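Long-range contacts in putative L-alanine-DL-glutamate epimerase (Burkholderia xenovorans, PDB 3GO2), which belongs to the mandelate racemase/muconate lactonizing enzyme family, binds magnesium and probably works as a racemase or epimerase: residues 104-108 and 369-375; 269-273 and 294-298; 301-305 and 332-338; 313-319 and 338-344. All coordinates share one frame; numbering follows the deposited sequence.

Interaction 1: residues 104-108 and 369-375; sequences NVPCY and IPDRPGW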
loop_
_atom_site.group_PDB
_atom_site.type_symbol
_atom_site.label_atom_id
_atom_site.label_comp_id
_atom_site.label_asym_id
_atom_site.label_seq_id
_atom_site.Cartn_x
_atom_site.Cartn_y
_atom_site.Cartn_z
ATOM N N ASN A 104 -23.325 11.216 -43.734
ATOM C CA ASN A 104 -24.697 11.699 -43.624
ATOM C C ASN A 104 -25.390 11.256 -42.354
ATOM O O ASN A 104 -26.551 10.795 -42.369
ATOM C CB ASN A 104 -25.521 11.272 -44.844
ATOM C CG ASN A 104 -26.758 12.111 -45.031
ATOM O OD1 ASN A 104 -26.738 13.330 -44.828
ATOM N ND2 ASN A 104 -27.847 11.465 -45.440
ATOM N N VAL A 105 -24.668 11.357 -41.245
ATOM C CA VAL A 105 -25.206 10.982 -39.957
ATOM C C VAL A 105 -24.878 12.030 -38.902
ATOM O O VAL A 105 -23.875 12.740 -39.019
ATOM C CB VAL A 105 -24.639 9.616 -39.485
ATOM C CG1 VAL A 105 -25.052 8.512 -40.431
ATOM C CG2 VAL A 105 -23.112 9.650 -39.355
ATOM N N PRO A 106 -25.683 12.099 -37.832
ATOM C CA PRO A 106 -25.289 12.930 -36.687
ATOM C C PRO A 106 -24.045 12.362 -36.046
ATOM O O PRO A 106 -23.793 11.174 -36.128
ATOM C CB PRO A 106 -26.455 12.781 -35.701
ATOM C CG PRO A 106 -27.519 12.072 -36.447
ATOM C CD PRO A 106 -26.937 11.361 -37.578
ATOM N N CYS A 107 -23.286 13.187 -35.350
ATOM C CA CYS A 107 -22.027 12.687 -34.785
ATOM C C CYS A 107 -22.202 11.541 -33.791
ATOM O O CYS A 107 -21.339 10.661 -33.732
ATOM C CB CYS A 107 -21.224 13.805 -34.162
ATOM S SG CYS A 107 -20.253 14.718 -35.407
ATOM N N TYR A 108 -23.305 11.502 -33.032
ATOM C CA TYR A 108 -23.493 10.364 -32.111
ATOM C C TYR A 108 -23.520 8.999 -32.810
ATOM O O TYR A 108 -23.269 7.978 -32.188
ATOM C CB TYR A 108 -24.713 10.561 -31.211
ATOM C CG TYR A 108 -26.059 10.657 -31.918
ATOM C CD1 TYR A 108 -26.634 9.571 -32.552
ATOM C CD2 TYR A 108 -26.789 11.845 -31.884
ATOM C CE1 TYR A 108 -27.880 9.683 -33.166
ATOM C CE2 TYR A 108 -28.020 11.963 -32.483
ATOM C CZ TYR A 108 -28.573 10.890 -33.109
ATOM O OH TYR A 108 -29.814 11.031 -33.703
ATOM N N ILE A 369 -31.633 16.273 -28.242
ATOM C CA ILE A 369 -30.473 15.913 -29.075
ATOM C C ILE A 369 -30.896 15.971 -30.531
ATOM O O ILE A 369 -31.833 15.273 -30.922
ATOM C CB ILE A 369 -29.987 14.495 -28.740
ATOM C CG1 ILE A 369 -29.658 14.399 -27.253
ATOM C CG2 ILE A 369 -28.758 14.091 -29.632
ATOM C CD1 ILE A 369 -28.790 15.489 -26.741
ATOM N N PRO A 370 -30.237 16.818 -31.326
ATOM C CA PRO A 370 -30.609 16.971 -32.735
ATOM C C PRO A 370 -30.234 15.740 -33.548
ATOM O O PRO A 370 -29.457 14.898 -33.068
ATOM C CB PRO A 370 -29.795 18.197 -33.179
ATOM C CG PRO A 370 -28.604 18.222 -32.249
ATOM C CD PRO A 370 -29.106 17.681 -30.937
ATOM N N ASP A 371 -30.773 15.650 -34.763
ATOM C CA ASP A 371 -30.501 14.528 -35.659
ATOM C C ASP A 371 -30.062 14.942 -37.059
ATOM O O ASP A 371 -30.346 14.235 -38.038
ATOM C CB ASP A 371 -31.699 13.586 -35.716
ATOM C CG ASP A 371 -32.929 14.221 -36.306
ATOM O OD1 ASP A 371 -32.871 15.398 -36.728
ATOM O OD2 ASP A 371 -33.980 13.518 -36.325
ATOM N N ARG A 372 -29.315 16.033 -37.142
ATOM C CA ARG A 372 -28.770 16.519 -38.399
ATOM C C ARG A 372 -27.361 15.982 -38.610
ATOM O O ARG A 372 -26.701 15.611 -37.639
ATOM C CB ARG A 372 -28.718 18.046 -38.393
ATOM C CG ARG A 372 -30.110 18.694 -38.368
ATOM C CD ARG A 372 -30.068 20.213 -38.395
ATOM N NE ARG A 372 -29.655 20.716 -37.099
ATOM C CZ ARG A 372 -30.461 20.935 -36.064
ATOM N NH1 ARG A 372 -31.758 20.707 -36.149
ATOM N NH2 ARG A 372 -29.959 21.342 -34.913
ATOM N N PRO A 373 -26.903 15.907 -39.874
ATOM C CA PRO A 373 -25.548 15.385 -40.046
ATOM C C PRO A 373 -24.515 16.277 -39.338
ATOM O O PRO A 373 -24.576 17.497 -39.454
ATOM C CB PRO A 373 -25.343 15.399 -41.564
ATOM C CG PRO A 373 -26.767 15.249 -42.112
ATOM C CD PRO A 373 -27.622 16.027 -41.163
ATOM N N GLY A 374 -23.578 15.653 -38.648
ATOM C CA GLY A 374 -22.577 16.372 -37.894
ATOM C C GLY A 374 -23.024 16.678 -36.472
ATOM O O GLY A 374 -23.848 15.976 -35.897
ATOM N N TRP A 375 -22.457 17.728 -35.899
ATOM C CA TRP A 375 -22.732 18.107 -34.526
ATOM C C TRP A 375 -24.140 18.622 -34.304
ATOM O O TRP A 375 -24.694 18.441 -33.214
ATOM C CB TRP A 375 -21.742 19.163 -34.035
ATOM C CG TRP A 375 -20.319 18.705 -33.940
ATOM C CD1 TRP A 375 -19.246 19.318 -34.497
ATOM C CD2 TRP A 375 -19.802 17.590 -33.187
ATOM N NE1 TRP A 375 -18.086 18.637 -34.189
ATOM C CE2 TRP A 375 -18.401 17.569 -33.383
ATOM C CE3 TRP A 375 -20.377 16.624 -32.352
ATOM C CZ2 TRP A 375 -17.571 16.601 -32.779
ATOM C CZ3 TRP A 375 -19.529 15.653 -31.759
ATOM C CH2 TRP A 375 -18.166 15.648 -31.990
HETATM O O HOH W 1 -31.630 12.456 -32.083
#
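Cys107 SG sits over one face of the indole of Trp375, 3.6 Å from the centroid of the six-membered ring and 14° off its normal. This is a sulfur-aromatic contact. Cys107 CB lies by the rim of that ring, 3.5 Å from Trp375 CE3. Two backbone bonds join the segments beside this pair. Gly374 N donates to Val105 O at 3.0 Å, and Cys107 N donates to Gly374 O at 2.9 Å. They form a single beta bridge between Pro106 and Gly374. The bridge ties the loop after helix 82-103 of the N-terminal capping domain to the chain after strand 366-368, consistent with the enolase superfamily. The Tyr108 ring meets Pro370 O at its edge, with CE2 3.3 Å from that oxygen. Tyr108 CG stands between backbone N and carbonyl carbon (chi1 62°), turning the ring toward Ile369 and Pro370. Tyr108 CE2 also touches Ile369 CG2 at 3.6 Å, and Pro106 CB covers one face of the ring. A water links Tyr108 OH to Ile369 O, to which it donates. In the next shell, Asp97 accepts from Trp375 N and Asn331 from Tyr108 N. Before the bridge, helix 82-103 ends in a Schellman motif at Asn104.

Interaction 2: residues 269-273 and 294-298; sequences ETLFG and IWNGV. With MG (magnesium ion), chain C; MG (magnesium ion), chain B.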
loop_
_atom_site.group_PDB
_atom_site.type_symbol
_atom_site.label_atom_id
_atom_site.label_comp_id
_atom_site.label_asym_id
_atom_site.label_seq_id
_atom_site.Cartn_x
_atom_site.Cartn_y
_atom_site.Cartn_z
ATOM N N GLU A 269 -12.404 18.651 -14.671
ATOM C CA GLU A 269 -12.728 19.354 -15.908
ATOM C C GLU A 269 -11.520 19.901 -16.650
ATOM O O GLU A 269 -11.646 20.281 -17.819
ATOM C CB GLU A 269 -13.722 20.497 -15.659
ATOM C CG GLU A 269 -13.120 21.761 -15.072
ATOM C CD GLU A 269 -14.155 22.814 -14.789
ATOM O OE1 GLU A 269 -13.757 23.959 -14.609
ATOM O OE2 GLU A 269 -15.350 22.516 -14.778
ATOM N N THR A 270 -10.362 19.943 -15.989
ATOM C CA THR A 270 -9.175 20.508 -16.585
ATOM C C THR A 270 -8.171 19.443 -17.005
ATOM O O THR A 270 -7.031 19.794 -17.343
ATOM C CB THR A 270 -8.494 21.573 -15.700
ATOM O OG1 THR A 270 -7.800 20.959 -14.604
ATOM C CG2 THR A 270 -9.505 22.596 -15.205
ATOM N N LEU A 271 -8.566 18.175 -16.950
ATOM C CA LEU A 271 -7.641 17.063 -17.178
ATOM C C LEU A 271 -7.779 16.459 -18.585
ATOM O O LEU A 271 -8.859 16.502 -19.207
ATOM C CB LEU A 271 -7.885 15.969 -16.151
ATOM C CG LEU A 271 -7.806 16.337 -14.685
ATOM C CD1 LEU A 271 -8.033 15.067 -13.811
ATOM C CD2 LEU A 271 -6.482 17.020 -14.361
ATOM N N PHE A 272 -6.692 15.848 -19.031
ATOM C CA PHE A 272 -6.563 15.269 -20.367
ATOM C C PHE A 272 -6.219 13.774 -20.339
ATOM O O PHE A 272 -5.194 13.370 -19.796
ATOM C CB PHE A 272 -5.464 15.987 -21.165
ATOM C CG PHE A 272 -5.730 17.431 -21.400
ATOM C CD1 PHE A 272 -6.292 17.870 -22.586
ATOM C CD2 PHE A 272 -5.379 18.374 -20.449
ATOM C CE1 PHE A 272 -6.516 19.218 -22.794
ATOM C CE2 PHE A 272 -5.604 19.700 -20.658
ATOM C CZ PHE A 272 -6.176 20.123 -21.835
ATOM N N GLY A 273 -7.062 12.983 -20.993
ATOM C CA GLY A 273 -6.825 11.575 -21.237
ATOM C C GLY A 273 -7.005 10.694 -20.032
ATOM O O GLY A 273 -6.993 11.146 -18.904
ATOM N N ILE A 294 -14.464 19.407 -25.291
ATOM C CA ILE A 294 -14.000 20.480 -26.165
ATOM C C ILE A 294 -12.453 20.520 -26.154
ATOM O O ILE A 294 -11.797 20.633 -27.197
ATOM C CB ILE A 294 -14.591 21.832 -25.685
ATOM C CG1 ILE A 294 -16.120 21.796 -25.647
ATOM C CG2 ILE A 294 -14.066 22.984 -26.536
ATOM C CD1 ILE A 294 -16.796 21.219 -26.902
ATOM N N TRP A 295 -11.883 20.404 -24.966
ATOM C CA TRP A 295 -10.450 20.294 -24.781
ATOM C C TRP A 295 -9.874 18.947 -25.285
ATOM O O TRP A 295 -8.848 18.908 -25.966
ATOM C CB TRP A 295 -10.154 20.409 -23.285
ATOM C CG TRP A 295 -10.141 21.802 -22.765
ATOM C CD1 TRP A 295 -10.740 22.899 -23.312
ATOM C CD2 TRP A 295 -9.462 22.256 -21.593
ATOM N NE1 TRP A 295 -10.466 24.016 -22.551
ATOM C CE2 TRP A 295 -9.682 23.640 -21.490
ATOM C CE3 TRP A 295 -8.687 21.615 -20.617
ATOM C CZ2 TRP A 295 -9.138 24.407 -20.451
ATOM C CZ3 TRP A 295 -8.136 22.383 -19.604
ATOM C CH2 TRP A 295 -8.378 23.753 -19.526
ATOM N N ASN A 296 -10.501 17.838 -24.880
ATOM C CA ASN A 296 -9.929 16.496 -25.145
ATOM C C ASN A 296 -10.134 15.976 -26.559
ATOM O O ASN A 296 -9.361 15.151 -27.054
ATOM C CB ASN A 296 -10.491 15.478 -24.145
ATOM C CG ASN A 296 -9.711 15.444 -22.857
ATOM O OD1 ASN A 296 -8.707 14.734 -22.759
ATOM N ND2 ASN A 296 -10.198 16.154 -21.850
ATOM N N GLY A 297 -11.190 16.465 -27.214
ATOM C CA GLY A 297 -11.763 15.791 -28.366
ATOM C C GLY A 297 -12.783 14.789 -27.879
ATOM O O GLY A 297 -12.591 14.091 -26.869
ATOM N N VAL A 298 -13.895 14.688 -28.591
ATOM C CA VAL A 298 -14.927 13.764 -28.193
ATOM C C VAL A 298 -14.515 12.293 -28.293
ATOM O O VAL A 298 -14.971 11.484 -27.477
ATOM C CB VAL A 298 -16.253 14.062 -29.008
ATOM C CG1 VAL A 298 -17.254 12.920 -28.896
ATOM C CG2 VAL A 298 -16.849 15.391 -28.533
HETATM MG MG MG C . -5.160 20.986 -16.536
HETATM MG MG MG B . -16.258 24.382 -13.263
HETATM O O HOH W 2 -15.484 25.854 -13.921
HETATM O O HOH W 3 -14.745 23.558 -11.616
HETATM O O HOH W 4 -3.424 21.208 -18.128
HETATM O O HOH W 5 -3.893 18.837 -16.156
#
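Phe272 lies beside the indole of Trp295, and the two ring systems barely overlap. The Phe272 ring and the six-membered ring of Trp295 are near parallel, 11° apart, but slid past each other, with centroids 5.3 Å apart. The side chains themselves cross at about a right angle. The outer rim of the indole also reaches the backbone before Phe272. Thr270 O stands at the indole edge, 3.6 Å from Trp295 CZ3. CG of Trp295 is opposite the carbonyl carbon (chi1 -80°), which sends the ring toward residues 269-273.

Asn296 grips the same loop with both ends of its amide. Asn296 ND2 donates to Leu271 O at 3.0 Å, nearly straight at 168°, and lies in that carbonyl plane. Asn296 OD1 accepts from Gly273 N at 3.0 Å. The two bonds span the backbone of Phe272 and fix the rotation of the amide. Asn296 ND2 also bonds to Asp292 O.

The loop follows strand 265-267 of the barrel and carries two metal ligands. Glu269 OE2 binds one magnesium at 2.6 Å, in the site that includes Asp219 and Glu245. Acidic ligands at the ends of successive barrel strands are the usual metal site of this superfamily. Thr270 O binds a second magnesium at 2.4 Å, together with Tyr249 and Pro78 O of a neighbouring subunit. Thr270 O therefore meets the metal while lying at the tryptophan edge. The magnesium would probably polarise this carbonyl, and the two Asn296 bonds hold the loop just beyond it.

Interaction 3: residues 301-305 and 332-338; sequences SMKIA and FAAAVPN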
loop_
_atom_site.group_PDB
_atom_site.type_symbol
_atom_site.label_atom_id
_atom_site.label_comp_id
_atom_site.label_asym_id
_atom_site.label_seq_id
_atom_site.Cartn_x
_atom_site.Cartn_y
_atom_site.Cartn_z
ATOM N N SER A 301 -12.631 11.567 -25.360
ATOM C CA SER A 301 -13.534 11.651 -24.221
ATOM C C SER A 301 -14.350 10.381 -24.056
ATOM O O SER A 301 -14.699 10.035 -22.928
ATOM C CB SER A 301 -14.456 12.868 -24.344
ATOM O OG SER A 301 -13.662 14.027 -24.404
ATOM N N MET A 302 -14.669 9.687 -25.157
ATOM C CA MET A 302 -15.352 8.392 -25.045
ATOM C C MET A 302 -14.474 7.366 -24.291
ATOM O O MET A 302 -14.967 6.570 -23.467
ATOM C CB MET A 302 -15.766 7.851 -26.436
ATOM C CG MET A 302 -16.779 8.708 -27.182
ATOM S SD MET A 302 -18.324 9.174 -26.336
ATOM C CE MET A 302 -19.042 7.504 -26.243
ATOM N N LYS A 303 -13.161 7.407 -24.544
ATOM C CA LYS A 303 -12.213 6.560 -23.850
ATOM C C LYS A 303 -12.236 6.825 -22.323
ATOM O O LYS A 303 -12.314 5.890 -21.501
ATOM C CB LYS A 303 -10.795 6.775 -24.406
ATOM C CG LYS A 303 -10.607 6.444 -25.888
ATOM C CD LYS A 303 -9.188 6.775 -26.342
ATOM C CE LYS A 303 -9.027 6.554 -27.829
ATOM N NZ LYS A 303 -7.634 6.982 -28.287
ATOM N N ILE A 304 -12.183 8.106 -21.960
ATOM C CA ILE A 304 -12.242 8.537 -20.575
ATOM C C ILE A 304 -13.577 8.107 -19.938
ATOM O O ILE A 304 -13.614 7.601 -18.810
ATOM C CB ILE A 304 -12.068 10.046 -20.457
ATOM C CG1 ILE A 304 -10.720 10.489 -21.008
ATOM C CG2 ILE A 304 -12.248 10.500 -19.014
ATOM C CD1 ILE A 304 -10.683 12.021 -21.260
ATOM N N ALA A 305 -14.675 8.283 -20.662
ATOM C CA ALA A 305 -15.967 7.842 -20.147
ATOM C C ALA A 305 -16.014 6.338 -19.850
ATOM O O ALA A 305 -16.551 5.908 -18.822
ATOM C CB ALA A 305 -17.085 8.227 -21.117
ATOM N N PHE A 332 -21.850 13.728 -27.436
ATOM C CA PHE A 332 -21.169 12.937 -26.415
ATOM C C PHE A 332 -22.167 12.422 -25.383
ATOM O O PHE A 332 -22.187 11.225 -25.049
ATOM C CB PHE A 332 -20.130 13.824 -25.745
ATOM C CG PHE A 332 -19.489 13.227 -24.529
ATOM C CD1 PHE A 332 -18.452 12.307 -24.635
ATOM C CD2 PHE A 332 -19.885 13.626 -23.267
ATOM C CE1 PHE A 332 -17.840 11.784 -23.463
ATOM C CE2 PHE A 332 -19.282 13.109 -22.126
ATOM C CZ PHE A 332 -18.252 12.209 -22.232
ATOM N N ALA A 333 -22.989 13.330 -24.874
ATOM C CA ALA A 333 -23.984 12.992 -23.852
ATOM C C ALA A 333 -25.014 11.961 -24.337
ATOM O O ALA A 333 -25.507 11.143 -23.557
ATOM C CB ALA A 333 -24.709 14.259 -23.393
ATOM N N ALA A 334 -25.346 12.000 -25.619
ATOM C CA ALA A 334 -26.266 11.038 -26.184
ATOM C C ALA A 334 -25.795 9.586 -26.141
ATOM O O ALA A 334 -26.609 8.657 -26.022
ATOM C CB ALA A 334 -26.606 11.445 -27.618
ATOM N N ALA A 335 -24.474 9.376 -26.243
ATOM C CA ALA A 335 -23.885 8.075 -26.437
ATOM C C ALA A 335 -23.302 7.442 -25.156
ATOM O O ALA A 335 -23.059 6.225 -25.101
ATOM C CB ALA A 335 -22.785 8.180 -27.517
ATOM N N VAL A 336 -23.042 8.265 -24.143
ATOM C CA VAL A 336 -22.388 7.771 -22.917
ATOM C C VAL A 336 -23.401 7.191 -21.925
ATOM O O VAL A 336 -24.281 7.918 -21.481
ATOM C CB VAL A 336 -21.593 8.890 -22.246
ATOM C CG1 VAL A 336 -21.130 8.450 -20.878
ATOM C CG2 VAL A 336 -20.393 9.270 -23.150
ATOM N N PRO A 337 -23.299 5.882 -21.563
ATOM C CA PRO A 337 -24.287 5.373 -20.608
ATOM C C PRO A 337 -24.165 6.022 -19.242
ATOM O O PRO A 337 -25.183 6.390 -18.639
ATOM C CB PRO A 337 -23.949 3.876 -20.484
ATOM C CG PRO A 337 -22.538 3.772 -20.924
ATOM C CD PRO A 337 -22.378 4.821 -21.996
ATOM N N ASN A 338 -22.939 6.169 -18.765
ATOM C CA ASN A 338 -22.670 6.627 -17.404
ATOM C C ASN A 338 -22.645 8.164 -17.318
ATOM O O ASN A 338 -21.642 8.763 -16.964
ATOM C CB ASN A 338 -21.377 5.983 -16.851
ATOM C CG ASN A 338 -20.150 6.190 -17.763
ATOM O OD1 ASN A 338 -20.237 5.998 -18.978
ATOM N ND2 ASN A 338 -19.009 6.537 -17.168
#
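This is a buried contact on the outside of the barrel, of helix 298-310 with the end of helix 323-335 and the turn after it. Strand 314-317 lies between the two helices in sequence, as in the alternating strands and helices of a TIM barrel. Met302 carries much of the packing. Its chain bends at chi2 and chi3 (-53° and -67°), which turns the thioether toward the second helix. Met302 SD comes obliquely to the Phe332 ring, 3.6 Å from CD1, a Met-aromatic contact. The same sulfur lies 3.8 Å from Val336 CG2. Met302 CE reaches on to Ala335 CB at 4.0 Å. Val336 CG2 also rests over one face of the Phe332 ring, toward its rim. At the ring edge stands Ser301 O, 3.6 Å from Phe332 CE1. Ala305 CB packs against Val336 CG2 at 4.0 Å. Ser301 OG hydrogen-bonds to Gly297 O at the N-cap of its helix. Beyond the second helix, Asn338 ND2 donates to Ala305 O at 3.0 Å, and the donor is tilted 25° from the carbonyl plane. The same Asn338 ND2 also donates to Ile313 O, so one amide nitrogen ties the carbonyl of a barrel helix to the chain leading into barrel strand 314-317.

Interaction 4: residues 313-319 and 338-344; sequences INVAPHN and NLRIMET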
loop_
_atom_site.group_PDB
_atom_site.type_symbol
_atom_site.label_atom_id
_atom_site.label_comp_id
_atom_site.label_asym_id
_atom_site.label_seq_id
_atom_site.Cartn_x
_atom_site.Cartn_y
_atom_site.Cartn_z
ATOM N N ILE A 313 -18.104 5.411 -11.962
ATOM C CA ILE A 313 -18.179 6.846 -11.857
ATOM C C ILE A 313 -18.916 7.387 -13.075
ATOM O O ILE A 313 -18.577 7.040 -14.198
ATOM C CB ILE A 313 -16.740 7.449 -11.824
ATOM C CG1 ILE A 313 -15.998 6.982 -10.571
ATOM C CG2 ILE A 313 -16.770 8.975 -11.918
ATOM C CD1 ILE A 313 -14.513 7.330 -10.573
ATOM N N ASN A 314 -19.933 8.215 -12.843
ATOM C CA ASN A 314 -20.630 8.875 -13.925
ATOM C C ASN A 314 -19.927 10.182 -14.264
ATOM O O ASN A 314 -19.234 10.790 -13.418
ATOM C CB ASN A 314 -22.099 9.125 -13.538
ATOM C CG ASN A 314 -22.918 7.851 -13.552
ATOM O OD1 ASN A 314 -22.431 6.809 -13.967
ATOM N ND2 ASN A 314 -24.167 7.928 -13.072
ATOM N N VAL A 315 -20.106 10.610 -15.514
ATOM C CA VAL A 315 -19.367 11.765 -16.052
ATOM C C VAL A 315 -20.307 12.874 -16.459
ATOM O O VAL A 315 -21.493 12.627 -16.739
ATOM C CB VAL A 315 -18.488 11.360 -17.259
ATOM C CG1 VAL A 315 -17.520 10.272 -16.871
ATOM C CG2 VAL A 315 -19.355 10.888 -18.438
ATOM N N ALA A 316 -19.802 14.098 -16.475
ATOM C CA ALA A 316 -20.591 15.246 -16.924
ATOM C C ALA A 316 -19.722 16.089 -17.847
ATOM O O ALA A 316 -18.595 16.400 -17.507
ATOM C CB ALA A 316 -21.052 16.095 -15.740
ATOM N N PRO A 317 -20.259 16.493 -19.008
ATOM C CA PRO A 317 -19.462 17.405 -19.843
ATOM C C PRO A 317 -19.281 18.788 -19.259
ATOM O O PRO A 317 -20.164 19.297 -18.543
ATOM C CB PRO A 317 -20.287 17.533 -21.132
ATOM C CG PRO A 317 -21.371 16.623 -21.017
ATOM C CD PRO A 317 -21.483 16.043 -19.680
ATOM N N HIS A 318 -18.116 19.376 -19.549
ATOM C CA HIS A 318 -17.830 20.767 -19.263
ATOM C C HIS A 318 -18.305 21.568 -20.479
ATOM O O HIS A 318 -17.822 21.386 -21.605
ATOM C CB HIS A 318 -16.340 20.928 -19.050
ATOM C CG HIS A 318 -15.939 22.260 -18.530
ATOM N ND1 HIS A 318 -14.664 22.750 -18.692
ATOM C CD2 HIS A 318 -16.611 23.179 -17.790
ATOM C CE1 HIS A 318 -14.565 23.909 -18.072
ATOM N NE2 HIS A 318 -15.733 24.205 -17.533
ATOM N N ASN A 319 -19.267 22.453 -20.263
ATOM C CA ASN A 319 -19.912 23.116 -21.383
ATOM C C ASN A 319 -20.358 24.502 -20.990
ATOM O O ASN A 319 -21.397 24.647 -20.359
ATOM C CB ASN A 319 -21.117 22.287 -21.827
ATOM C CG ASN A 319 -21.785 22.851 -23.050
ATOM O OD1 ASN A 319 -21.130 23.097 -24.050
ATOM N ND2 ASN A 319 -23.090 23.081 -22.969
ATOM N N ASN A 338 -22.939 6.169 -18.765
ATOM C CA ASN A 338 -22.670 6.627 -17.404
ATOM C C ASN A 338 -22.645 8.164 -17.318
ATOM O O ASN A 338 -21.642 8.763 -16.964
ATOM C CB ASN A 338 -21.377 5.983 -16.851
ATOM C CG ASN A 338 -20.150 6.190 -17.763
ATOM O OD1 ASN A 338 -20.237 5.998 -18.978
ATOM N ND2 ASN A 338 -19.009 6.537 -17.168
ATOM N N LEU A 339 -23.776 8.789 -17.674
ATOM C CA LEU A 339 -23.900 10.241 -17.751
ATOM C C LEU A 339 -24.584 10.794 -16.505
ATOM O O LEU A 339 -25.758 10.483 -16.234
ATOM C CB LEU A 339 -24.693 10.657 -18.995
ATOM C CG LEU A 339 -24.965 12.151 -19.173
ATOM C CD1 LEU A 339 -23.705 12.921 -19.594
ATOM C CD2 LEU A 339 -26.097 12.365 -20.200
ATOM N N ARG A 340 -23.876 11.633 -15.755
ATOM C CA ARG A 340 -24.450 12.221 -14.546
ATOM C C ARG A 340 -25.529 13.259 -14.845
ATOM O O ARG A 340 -26.642 13.219 -14.268
ATOM C CB ARG A 340 -23.363 12.907 -13.673
ATOM C CG ARG A 340 -23.940 13.480 -12.364
ATOM C CD ARG A 340 -24.445 12.358 -11.496
ATOM N NE ARG A 340 -25.164 12.771 -10.304
ATOM C CZ ARG A 340 -26.483 12.965 -10.231
ATOM N NH1 ARG A 340 -27.254 12.879 -11.312
ATOM N NH2 ARG A 340 -27.031 13.284 -9.075
ATOM N N ILE A 341 -25.160 14.198 -15.711
ATOM C CA ILE A 341 -25.926 15.412 -16.042
ATOM C C ILE A 341 -25.080 16.183 -17.059
ATOM O O ILE A 341 -23.900 15.871 -17.214
ATOM C CB ILE A 341 -26.175 16.279 -14.793
ATOM C CG1 ILE A 341 -27.227 17.347 -15.050
ATOM C CG2 ILE A 341 -24.890 16.943 -14.291
ATOM C CD1 ILE A 341 -27.814 17.910 -13.741
ATOM N N MET A 342 -25.662 17.169 -17.755
ATOM C CA MET A 342 -24.905 18.022 -18.692
ATOM C C MET A 342 -25.000 19.502 -18.307
ATOM O O MET A 342 -26.073 20.043 -18.072
ATOM C CB MET A 342 -25.341 17.837 -20.163
ATOM C CG MET A 342 -24.634 18.792 -21.176
ATOM S SD MET A 342 -24.905 18.229 -22.890
ATOM C CE MET A 342 -24.725 19.867 -23.694
ATOM N N GLU A 343 -23.847 20.142 -18.223
ATOM C CA GLU A 343 -23.767 21.578 -18.016
ATOM C C GLU A 343 -24.238 22.355 -19.228
ATOM O O GLU A 343 -23.930 22.001 -20.337
ATOM C CB GLU A 343 -22.292 21.958 -17.774
ATOM C CG GLU A 343 -22.096 23.434 -17.428
ATOM C CD GLU A 343 -20.653 23.792 -17.145
ATOM O OE1 GLU A 343 -19.748 23.039 -17.580
ATOM O OE2 GLU A 343 -20.437 24.833 -16.482
ATOM N N THR A 344 -24.930 23.468 -19.015
ATOM C CA THR A 344 -25.121 24.420 -20.111
ATOM C C THR A 344 -25.352 25.806 -19.520
ATOM O O THR A 344 -25.851 25.918 -18.406
ATOM C CB THR A 344 -26.287 23.995 -21.044
ATOM O OG1 THR A 344 -26.173 24.669 -22.289
ATOM C CG2 THR A 344 -27.648 24.294 -20.413
#
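At the edge of the His318 ring, in its plane, lies Glu343 OE1, 3.1 Å from CD2. The ring and the carboxylate are nearly coplanar, 19° apart, and the two side chains run side by side. Phe320 stacks on the ring, and Asp292 accepts from ND1. Glu343 OE1 also accepts from Asn319 N at 2.8 Å, close to straight, but from above the carboxylate plane. An extended Glu343 chain, with CG anti to N (chi1 -175°), carries the carboxylate across to that N-H. Its other oxygen, OE2, bonds to Ser124.

The Asn319 amide lies alongside Thr344. Asn319 ND2 donates to Glu343 O at 3.0 Å. At the other end, the amides of Asn314 and Asn338 cross with planes 66° apart. Asn338 ND2 donates to Ile313 O at 3.0 Å, with the bond in both the amide and the carbonyl plane. Nearby, Val315 N donates to Asn338 O and Arg340 N to Val315 O, each at 2.8 Å. They form a single bridge between Val315 and Leu339, with the two segments running roughly parallel.

Strand 314-317 is a barrel strand, and segment 338-344 passes along it. Between the two polar ends, Pro317 CG packs on Met342 CG at 3.9 Å. Arg340 forms a salt bridge with Glu227 of a neighbouring subunit. His318 lies close to Glu269 of the magnesium site. Glu343 thus holds Asn319 twice, through OE1 and its backbone O, whereas Asn319 O and Ile341 O are buried here with no partner in the model.

Interaction 1 spans the longest loop. It opens just after helix 82-103 of the N-terminal domain and closes near the C terminus, with the other three nested inside. Within the barrel, interaction 2 comes first, joining the loop after strand 265-267 to helix 293-296. It closes before interactions 3 and 4 open. These two cross, because 301-305, 313-319, 332-338 and 338-344 alternate, and they share Asn338. Together they tie helix 298-310, strand 314-317 and helix 323-335 to the strand at 342-344. Direct touches connect the set: Trp375 with Val298, Ile369 with Ala334, Asn296 with Ser301, and Glu269 with His318.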